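Local coordinates for protein exodeoxyribonuclease III (Methanosarcina mazei, PDB 5J8N) that probably cuts DNA at abasic sites and degrades double-stranded DNA from the 3' end, as a magnesium-dependent nuclease of the AP/ExoA repair family, at residues N5-N10 with L23-E28; V34-T39 with N58-A63; T39-S42 with L46-E49; F97-Y102 with V106-Y111. The protein carries 3 engineered substitutions. All blocks are in the same frame, centred on the assembly; numbering follows the deposited sequence.

Interaction 1 (N5-N10 with L23-E28); sequences NLISWN and LDLLLE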
# COMPACT_ATOMS: atom_id res chain seq x y z
N ASN A 5 14.61 -4.96 -0.60
CA ASN A 5 13.51 -5.78 -1.04
C ASN A 5 12.30 -5.41 -0.15
O ASN A 5 12.34 -5.63 1.08
CB ASN A 5 13.89 -7.24 -0.89
CG ASN A 5 12.89 -8.18 -1.54
OD1 ASN A 5 11.83 -7.76 -2.01
ND2 ASN A 5 13.22 -9.46 -1.54
N LEU A 6 11.30 -4.79 -0.74
CA LEU A 6 10.16 -4.28 -0.04
C LEU A 6 8.91 -5.11 -0.31
O LEU A 6 8.64 -5.50 -1.46
CB LEU A 6 9.91 -2.83 -0.47
CG LEU A 6 8.69 -2.13 0.15
CD1 LEU A 6 9.02 -0.62 0.33
CD2 LEU A 6 7.48 -2.33 -0.66
N ILE A 7 8.12 -5.37 0.74
CA ILE A 7 6.82 -6.04 0.57
C ILE A 7 5.79 -5.20 1.30
O ILE A 7 6.09 -4.55 2.32
CB ILE A 7 6.90 -7.49 1.06
CG1 ILE A 7 5.63 -8.29 0.69
CG2 ILE A 7 7.15 -7.59 2.60
CD1 ILE A 7 5.85 -9.81 0.83
N SER A 8 4.59 -5.14 0.76
CA SER A 8 3.49 -4.32 1.22
C SER A 8 2.24 -5.16 1.25
O SER A 8 1.96 -5.89 0.27
CB SER A 8 3.33 -3.15 0.27
OG SER A 8 2.19 -2.32 0.60
N TRP A 9 1.48 -5.11 2.34
CA TRP A 9 0.39 -6.03 2.50
C TRP A 9 -0.75 -5.41 3.30
O TRP A 9 -0.53 -5.03 4.46
CB TRP A 9 0.89 -7.31 3.23
CG TRP A 9 -0.10 -8.47 3.22
CD1 TRP A 9 -1.21 -8.64 2.42
CD2 TRP A 9 0.01 -9.65 4.02
NE1 TRP A 9 -1.81 -9.90 2.68
CE2 TRP A 9 -1.05 -10.52 3.65
CE3 TRP A 9 0.93 -10.06 4.98
CZ2 TRP A 9 -1.25 -11.75 4.27
CZ3 TRP A 9 0.76 -11.30 5.57
CH2 TRP A 9 -0.35 -12.13 5.21
N ASN A 10 -1.96 -5.38 2.74
CA ASN A 10 -3.15 -5.07 3.54
C ASN A 10 -3.58 -6.35 4.24
O ASN A 10 -3.95 -7.34 3.55
CB ASN A 10 -4.28 -4.53 2.66
CG ASN A 10 -5.56 -4.30 3.43
OD1 ASN A 10 -5.91 -5.08 4.33
ND2 ASN A 10 -6.30 -3.23 3.08
N LEU A 23 3.54 -13.06 11.12
CA LEU A 23 4.76 -13.14 11.89
C LEU A 23 5.78 -13.98 11.14
O LEU A 23 6.98 -13.69 11.16
CB LEU A 23 4.49 -13.71 13.27
CG LEU A 23 5.17 -13.14 14.48
CD1 LEU A 23 4.88 -11.65 14.57
CD2 LEU A 23 4.53 -13.90 15.64
N ASP A 24 5.31 -15.05 10.50
CA ASP A 24 6.27 -15.86 9.74
C ASP A 24 6.94 -15.02 8.65
O ASP A 24 8.17 -15.10 8.43
CB ASP A 24 5.60 -17.08 9.07
CG ASP A 24 4.96 -18.04 10.05
OD1 ASP A 24 5.31 -18.05 11.25
OD2 ASP A 24 4.08 -18.76 9.57
N LEU A 25 6.14 -14.19 7.98
CA LEU A 25 6.67 -13.38 6.90
C LEU A 25 7.71 -12.42 7.45
O LEU A 25 8.79 -12.24 6.89
CB LEU A 25 5.54 -12.61 6.24
CG LEU A 25 5.83 -11.68 5.08
CD1 LEU A 25 4.56 -11.51 4.21
CD2 LEU A 25 6.25 -10.37 5.65
N LEU A 26 7.41 -11.79 8.57
CA LEU A 26 8.34 -10.82 9.13
C LEU A 26 9.58 -11.48 9.68
O LEU A 26 10.70 -11.07 9.32
CB LEU A 26 7.59 -10.01 10.21
CG LEU A 26 8.39 -8.87 10.83
CD1 LEU A 26 8.88 -7.85 9.81
CD2 LEU A 26 7.47 -8.22 11.90
N LEU A 27 9.43 -12.52 10.51
CA LEU A 27 10.55 -13.10 11.22
C LEU A 27 11.51 -13.92 10.32
O LEU A 27 12.59 -14.28 10.76
CB LEU A 27 10.06 -14.02 12.33
CG LEU A 27 9.30 -13.30 13.45
CD1 LEU A 27 8.94 -14.30 14.50
CD2 LEU A 27 10.14 -12.20 14.05
N GLU A 28 11.08 -14.18 9.09
CA GLU A 28 11.94 -14.84 8.12
C GLU A 28 13.11 -13.92 7.70
O GLU A 28 14.14 -14.39 7.21
CB GLU A 28 11.10 -15.23 6.89
CG GLU A 28 11.84 -16.15 5.92
CD GLU A 28 10.94 -16.58 4.78
OE1 GLU A 28 10.15 -15.77 4.26
OE2 GLU A 28 11.08 -17.77 4.44
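L25 meets I7 and W9 within a beta-alpha-beta crossover. Strand 3-10 and the parallel strand 33-37 are neighbours in one sheet, and helix 22-27 lies in the connection between them. The contact joins this helix to strand 3-10 in the DNase I-like fold. It is apolar and buried. The L25 side chain leaves the helix with CB pointing to the strand. Its CG continues the same course, trans to the backbone N (chi1 180°). There the chain forks. CD2 is on the branch that leans to V34 of the adjacent strand. L25 CD1 meets I7 CD1 tip to tip at 4.0 Å, since both side chains are extended and point at each other. L25 CD1 also comes obliquely to the six-membered part of the W9 indole, 4.0 Å from W9 CE3. One methyl therefore touches two residues on the same side of the strand. The polar end of W9 is satisfied, because NE1 donates to H248 O. This ties the ring to the loop of H248, a predicted proton acceptor of the active site. N10, next along the strand, is a predicted magnesium ligand. W9 CZ3 lies as close to L25 CD1 as CE3 does, at 4.0 Å.

Interaction 2 (V34-T39 with N58-A63); sequences VCVQET and NYFVSA. With MG (magnesium ion), chain B.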
# COMPACT_ATOMS: atom_id res chain seq x y z
N VAL A 34 8.95 -4.09 5.39
CA VAL A 34 7.62 -4.74 5.36
C VAL A 34 6.61 -3.66 5.76
O VAL A 34 6.68 -3.14 6.89
CB VAL A 34 7.56 -5.91 6.36
CG1 VAL A 34 6.14 -6.54 6.39
CG2 VAL A 34 8.62 -6.98 6.03
N CYS A 35 5.73 -3.35 4.85
CA CYS A 35 4.66 -2.36 5.09
C CYS A 35 3.35 -3.10 5.24
O CYS A 35 3.02 -3.95 4.39
CB CYS A 35 4.54 -1.34 3.96
SG CYS A 35 5.97 -0.24 3.87
N VAL A 36 2.56 -2.75 6.25
CA VAL A 36 1.22 -3.33 6.45
C VAL A 36 0.20 -2.21 6.43
O VAL A 36 0.44 -1.08 6.94
CB VAL A 36 1.12 -4.18 7.72
CG1 VAL A 36 1.99 -5.46 7.58
CG2 VAL A 36 1.45 -3.41 8.99
N GLN A 37 -0.95 -2.50 5.84
CA GLN A 37 -2.12 -1.60 5.88
C GLN A 37 -3.30 -2.28 6.52
O GLN A 37 -3.49 -3.51 6.49
CB GLN A 37 -2.50 -1.09 4.49
CG GLN A 37 -1.32 -0.42 3.79
CD GLN A 37 -0.52 -1.41 2.99
OE1 GLN A 37 -1.07 -2.37 2.44
NE2 GLN A 37 0.78 -1.19 2.88
N GLU A 38 -4.14 -1.42 7.08
CA GLU A 38 -5.37 -1.82 7.76
C GLU A 38 -5.04 -2.75 8.93
O GLU A 38 -5.50 -3.88 9.04
CB GLU A 38 -6.44 -2.43 6.85
CG GLU A 38 -7.80 -2.35 7.56
CD GLU A 38 -8.93 -2.91 6.81
OE1 GLU A 38 -8.72 -3.73 5.90
OE2 GLU A 38 -10.07 -2.61 7.20
N THR A 39 -4.32 -2.19 9.89
CA THR A 39 -3.93 -2.93 11.07
C THR A 39 -5.11 -3.14 11.98
O THR A 39 -5.17 -4.09 12.77
CB THR A 39 -2.82 -2.22 11.86
OG1 THR A 39 -3.36 -0.96 12.34
CG2 THR A 39 -1.59 -1.99 10.96
N ASN A 58 10.30 -0.69 13.98
CA ASN A 58 8.92 -0.63 13.52
C ASN A 58 8.24 0.65 13.94
O ASN A 58 8.58 1.20 14.99
CB ASN A 58 8.12 -1.85 14.03
CG ASN A 58 7.80 -1.77 15.50
OD1 ASN A 58 6.77 -1.23 15.89
ND2 ASN A 58 8.73 -2.24 16.34
N TYR A 59 7.31 1.09 13.09
CA TYR A 59 6.60 2.38 13.28
C TYR A 59 5.17 2.20 12.87
O TYR A 59 4.91 1.64 11.81
CB TYR A 59 7.26 3.49 12.44
CG TYR A 59 8.76 3.54 12.72
CD1 TYR A 59 9.24 4.17 13.84
CD2 TYR A 59 9.65 2.87 11.89
CE1 TYR A 59 10.61 4.16 14.12
CE2 TYR A 59 10.96 2.85 12.19
CZ TYR A 59 11.45 3.48 13.25
OH TYR A 59 12.79 3.41 13.59
N PHE A 60 4.23 2.66 13.68
CA PHE A 60 2.81 2.47 13.41
C PHE A 60 2.06 3.76 13.61
O PHE A 60 2.44 4.58 14.51
CB PHE A 60 2.20 1.42 14.38
CG PHE A 60 2.49 0.00 13.97
CD1 PHE A 60 3.69 -0.60 14.32
CD2 PHE A 60 1.60 -0.67 13.12
CE1 PHE A 60 3.95 -1.93 13.89
CE2 PHE A 60 1.83 -1.99 12.70
CZ PHE A 60 3.02 -2.61 13.10
N VAL A 61 0.96 3.90 12.87
CA VAL A 61 0.01 4.99 13.15
C VAL A 61 -1.36 4.34 13.26
O VAL A 61 -1.70 3.41 12.50
CB VAL A 61 0.05 6.08 12.07
CG1 VAL A 61 -0.36 5.61 10.75
CG2 VAL A 61 -0.80 7.32 12.51
N SER A 62 -2.09 4.80 14.26
CA SER A 62 -3.47 4.38 14.52
C SER A 62 -4.46 5.48 14.17
O SER A 62 -4.17 6.69 14.35
CB SER A 62 -3.67 4.09 16.00
OG SER A 62 -3.31 2.77 16.42
N ALA A 63 -5.64 5.06 13.72
CA ALA A 63 -6.75 5.97 13.58
C ALA A 63 -7.26 6.38 14.93
O ALA A 63 -7.04 5.71 15.93
CB ALA A 63 -7.88 5.30 12.80
MG MG B . -10.02 -4.77 4.69
O HOH W 1 -11.65 -3.93 5.64
O HOH W 2 -1.58 0.75 13.42
O HOH W 3 -11.25 -5.69 3.40
O HOH W 4 -8.44 -5.75 3.73
O HOH W 5 -9.81 -3.07 3.40
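F60 reaches T39 and V36 although their segments are not sheet partners: strand 71-75 runs between strands 33-37 and 57-61 in the mixed sheet of this DNase I-like fold. The F60 side chain reaches past the middle strand and its ring meets that of F74, planes at about 85°. T39 CG2 comes to the rim of the F60 ring, near its plane, 3.8 Å from CE2. V36 CG2 approaches F60 CE2 obliquely at 4.0 Å. V36 holds this methyl between its backbone N and carbonyl carbon (chi1 of CG1 -68°), on the side that faces F60. The polar link is a water. It lies 2.7 Å from T39 OG1 and donates to V61 O at 2.8 Å, so it bridges the loop after one strand to the end of the other. Between V36 and T39 the chain turns through E38. E38 has a left-handed backbone (phi 59°), and its extended side chain carries the carboxylate to the metal site. E38 OE1 binds the magnesium ion at 2.1 Å. N12 OD1 and four waters complete six ligands. One of those waters also donates to the other carboxylate oxygen, E38 OE2, at 2.6 Å.

Interaction 3 (T39-S42 with L46-E49); sequences TKVS and LPRE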
# COMPACT_ATOMS: atom_id res chain seq x y z
N THR A 39 -4.32 -2.19 9.89
CA THR A 39 -3.93 -2.93 11.07
C THR A 39 -5.11 -3.14 11.98
O THR A 39 -5.17 -4.09 12.77
CB THR A 39 -2.82 -2.22 11.86
OG1 THR A 39 -3.36 -0.96 12.34
CG2 THR A 39 -1.59 -1.99 10.96
N LYS A 40 -6.05 -2.20 11.98
CA LYS A 40 -7.21 -2.15 12.88
C LYS A 40 -6.77 -2.04 14.36
O LYS A 40 -7.56 -2.36 15.27
CB LYS A 40 -8.15 -3.37 12.69
CG LYS A 40 -8.70 -3.50 11.28
CD LYS A 40 -9.69 -4.68 11.19
CE LYS A 40 -10.15 -4.83 9.78
NZ LYS A 40 -11.12 -6.01 9.61
N VAL A 41 -5.55 -1.56 14.59
CA VAL A 41 -4.99 -1.41 15.94
C VAL A 41 -5.47 -0.11 16.53
O VAL A 41 -5.27 0.97 15.91
CB VAL A 41 -3.44 -1.40 15.87
CG1 VAL A 41 -2.85 -0.88 17.16
CG2 VAL A 41 -2.91 -2.82 15.50
N SER A 42 -6.03 -0.21 17.74
CA SER A 42 -6.58 0.91 18.47
C SER A 42 -5.53 1.50 19.38
O SER A 42 -4.86 0.76 20.10
CB SER A 42 -7.78 0.50 19.36
OG SER A 42 -8.79 -0.21 18.67
N LEU A 46 -0.32 -2.43 20.01
CA LEU A 46 0.13 -3.39 19.03
C LEU A 46 0.15 -4.74 19.66
O LEU A 46 0.34 -4.84 20.86
CB LEU A 46 1.52 -3.04 18.52
CG LEU A 46 1.65 -1.76 17.73
CD1 LEU A 46 3.09 -1.43 17.56
CD2 LEU A 46 0.94 -1.98 16.42
N PRO A 47 -0.06 -5.77 18.86
CA PRO A 47 0.19 -7.14 19.31
C PRO A 47 1.57 -7.28 19.95
O PRO A 47 2.55 -6.74 19.41
CB PRO A 47 0.12 -7.94 18.00
CG PRO A 47 -0.78 -7.16 17.13
CD PRO A 47 -0.46 -5.72 17.43
N ARG A 48 1.68 -8.01 21.06
CA ARG A 48 2.96 -8.21 21.73
C ARG A 48 4.02 -8.78 20.77
O ARG A 48 5.20 -8.40 20.81
CB ARG A 48 2.77 -9.13 22.94
CG ARG A 48 4.05 -9.43 23.71
CD ARG A 48 3.77 -10.20 25.00
NE ARG A 48 3.37 -11.58 24.73
CZ ARG A 48 2.31 -12.18 25.28
NH1 ARG A 48 1.54 -11.53 26.14
NH2 ARG A 48 2.04 -13.44 24.98
N GLU A 49 3.59 -9.67 19.89
CA GLU A 49 4.53 -10.35 18.99
C GLU A 49 5.18 -9.43 18.00
O GLU A 49 6.22 -9.79 17.44
CB GLU A 49 3.83 -11.48 18.22
CG GLU A 49 3.24 -12.55 19.09
CD GLU A 49 1.85 -12.20 19.59
OE1 GLU A 49 1.41 -11.03 19.48
OE2 GLU A 49 1.17 -13.11 20.09
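V41 and L46 pack together where an ST turn, following strand 33-37, faces the start of helix 48-51. Three residues separate the two segments, so the contact closes a short loop of the DNase I-like fold. The contacts across the loop are apolar. L46 CB points off from the partner segment, but the end of the side chain comes back to it. L46 CD2 sits against both branches of V41, 4.0 Å from CG1 and 4.0 Å from CG2. The two side chains pass each other at a slant. V41 CG2 also comes to the ring of P47, 4.3 Å from CD. P47 occupies the N-cap position of the helix, so V41 rests against the residue just ahead of the first turn. F60 of strand 57-61 packs on the L46 side chain and adds to this patch. The polar contacts are local or made with other parts of the chain. V41 O accepts from S62 OG, which holds the loop to the end of strand 57-61. K40 takes a left-handed backbone turn (phi 61°). With T39 OG1 turned between its backbone N and carbonyl carbon (chi1 64°), this lets V41 N donate to T39 OG1 at 3.2 Å and 166°.

Interaction 4 (F97-Y102 with V106-Y111); sequences FLRTDY and VLLNIY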
# COMPACT_ATOMS: atom_id res chain seq x y z
N PHE A 97 -1.60 6.97 6.73
CA PHE A 97 -0.44 7.48 6.02
C PHE A 97 0.74 7.49 6.95
O PHE A 97 0.72 8.12 8.01
CB PHE A 97 -0.76 8.89 5.52
CG PHE A 97 0.33 9.55 4.75
CD1 PHE A 97 1.39 10.15 5.39
CD2 PHE A 97 0.24 9.61 3.34
CE1 PHE A 97 2.41 10.85 4.62
CE2 PHE A 97 1.22 10.30 2.60
CZ PHE A 97 2.29 10.86 3.25
N LEU A 98 1.79 6.83 6.51
CA LEU A 98 3.04 6.80 7.30
C LEU A 98 4.24 6.98 6.40
O LEU A 98 4.47 6.16 5.47
CB LEU A 98 3.10 5.46 8.07
CG LEU A 98 4.34 5.23 8.89
CD1 LEU A 98 4.39 6.22 9.95
CD2 LEU A 98 4.32 3.80 9.50
N ARG A 99 5.00 8.03 6.66
CA ARG A 99 6.22 8.35 5.92
C ARG A 99 7.44 7.96 6.71
O ARG A 99 7.61 8.34 7.88
CB ARG A 99 6.23 9.84 5.59
CG ARG A 99 7.56 10.32 5.03
CD ARG A 99 7.49 11.78 4.66
NE ARG A 99 8.82 12.30 4.32
CZ ARG A 99 9.05 13.55 4.03
NH1 ARG A 99 8.08 14.41 3.98
NH2 ARG A 99 10.31 13.93 3.79
N THR A 100 8.35 7.23 6.06
CA THR A 100 9.66 6.94 6.61
C THR A 100 10.69 7.25 5.54
O THR A 100 10.63 6.66 4.45
CB THR A 100 9.77 5.44 7.06
OG1 THR A 100 9.35 4.61 5.98
CG2 THR A 100 8.90 5.17 8.28
N ASP A 101 11.65 8.11 5.83
CA ASP A 101 12.70 8.46 4.86
C ASP A 101 13.88 7.57 5.11
O ASP A 101 14.28 7.38 6.27
CB ASP A 101 13.13 9.93 5.00
CG ASP A 101 12.02 10.90 4.63
OD1 ASP A 101 10.88 10.49 4.37
OD2 ASP A 101 12.36 12.08 4.54
N TYR A 102 14.49 7.10 4.02
CA TYR A 102 15.78 6.40 4.11
C TYR A 102 16.84 7.18 3.35
O TYR A 102 16.54 8.21 2.70
CB TYR A 102 15.63 4.96 3.59
CG TYR A 102 14.62 4.22 4.41
CD1 TYR A 102 14.99 3.66 5.65
CD2 TYR A 102 13.29 4.13 4.01
CE1 TYR A 102 14.02 3.05 6.47
CE2 TYR A 102 12.33 3.51 4.81
CZ TYR A 102 12.71 2.96 6.03
OH TYR A 102 11.77 2.39 6.86
N VAL A 106 12.43 8.29 -0.14
CA VAL A 106 11.32 8.51 0.77
C VAL A 106 10.26 7.43 0.56
O VAL A 106 9.85 7.22 -0.59
CB VAL A 106 10.68 9.88 0.53
CG1 VAL A 106 9.43 10.08 1.38
CG2 VAL A 106 11.72 11.02 0.80
N LEU A 107 9.80 6.78 1.64
CA LEU A 107 8.76 5.78 1.55
C LEU A 107 7.46 6.27 2.14
O LEU A 107 7.43 6.69 3.31
CB LEU A 107 9.18 4.53 2.28
CG LEU A 107 8.16 3.40 2.33
CD1 LEU A 107 7.80 2.82 0.93
CD2 LEU A 107 8.71 2.23 3.20
N LEU A 108 6.40 6.23 1.35
CA LEU A 108 5.05 6.56 1.84
C LEU A 108 4.23 5.29 1.84
O LEU A 108 4.04 4.69 0.77
CB LEU A 108 4.37 7.63 0.95
CG LEU A 108 5.22 8.91 0.70
CD1 LEU A 108 4.41 9.87 -0.17
CD2 LEU A 108 5.70 9.57 2.02
N ASN A 109 3.74 4.90 3.01
CA ASN A 109 2.94 3.70 3.19
C ASN A 109 1.50 4.14 3.44
O ASN A 109 1.25 4.86 4.41
CB ASN A 109 3.52 2.94 4.38
CG ASN A 109 2.69 1.70 4.74
OD1 ASN A 109 1.87 1.28 3.93
ND2 ASN A 109 2.96 1.08 5.91
N ILE A 110 0.59 3.76 2.56
CA ILE A 110 -0.76 4.35 2.58
C ILE A 110 -1.89 3.34 2.45
O ILE A 110 -1.82 2.45 1.59
CB ILE A 110 -0.90 5.40 1.42
CG1 ILE A 110 0.30 6.38 1.45
CG2 ILE A 110 -2.25 6.16 1.52
CD1 ILE A 110 0.27 7.39 0.30
N TYR A 111 -2.89 3.50 3.30
CA TYR A 111 -4.15 2.78 3.19
C TYR A 111 -5.17 3.77 2.64
O TYR A 111 -5.78 4.54 3.39
CB TYR A 111 -4.58 2.22 4.57
CG TYR A 111 -5.88 1.49 4.58
CD1 TYR A 111 -6.22 0.62 3.57
CD2 TYR A 111 -6.80 1.71 5.59
CE1 TYR A 111 -7.47 -0.02 3.54
CE2 TYR A 111 -8.03 1.01 5.61
CZ TYR A 111 -8.35 0.16 4.55
OH TYR A 111 -9.56 -0.51 4.52
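L98 and N109 form a hydrogen-bonded pair of an antiparallel beta hairpin. L98 N donates to N109 O at 2.9 Å, in the carbonyl plane. N109 N returns the bond to L98 O at 2.9 Å. T100 and L107 repeat this pair two residues on. The non-hydrogen-bonded partners pack by side chain: F97 CD2 touches I110 CG1 at 3.7 Å, and R99 CB touches L108 CD2 at 3.6 Å. R99 is extended from CG to NE, which lays its guanidinium beside D101 in a salt bridge. R99 NE gives D101 OD1 a nearly straight bond (2.7 Å, 176°), and R99 NH2 meets the syn lone pair of D101 OD2 at 2.9 Å. NH1 donates to Y135 OH. A leucine in place of R99 would probably leave the buried D101 carboxylate without its countercharge and Y135 OH without this donor. The N109 amide is satisfied at both ends, OD1 by Q37 NE2 and ND2 by T73 OG1. Y102 OH pairs with S75 OG. Strands 81-84 and 146-149 flank the hairpin in its sheet. Helix 119-141 packs on the face of R99, L108 and I110, while L98, L107 and N109 face strands 71-75 and 33-37.

How the interactions relate
Interactions 1, 2 and 4 are buried; interaction 3 is only partly so and lies farthest from the centre of the chain. Interactions 1 and 2 belong to one sheet, with strands 3-10 and 33-37 bonded through W9 N and C35 O. Interaction 4 belongs to the opposing sheet and meets them by L6 against L107 and by the Q37 to N109 bond. Interactions 2 and 3 share T39. Backbone pairing carries interaction 4, whereas the other three are small apolar contacts, with a water bridge added in interaction 2. Interactions 1, 2 and 4 converge at or just past the ends of their strands: N10, E38 and Y111 gather there, beside the magnesium that E38 binds.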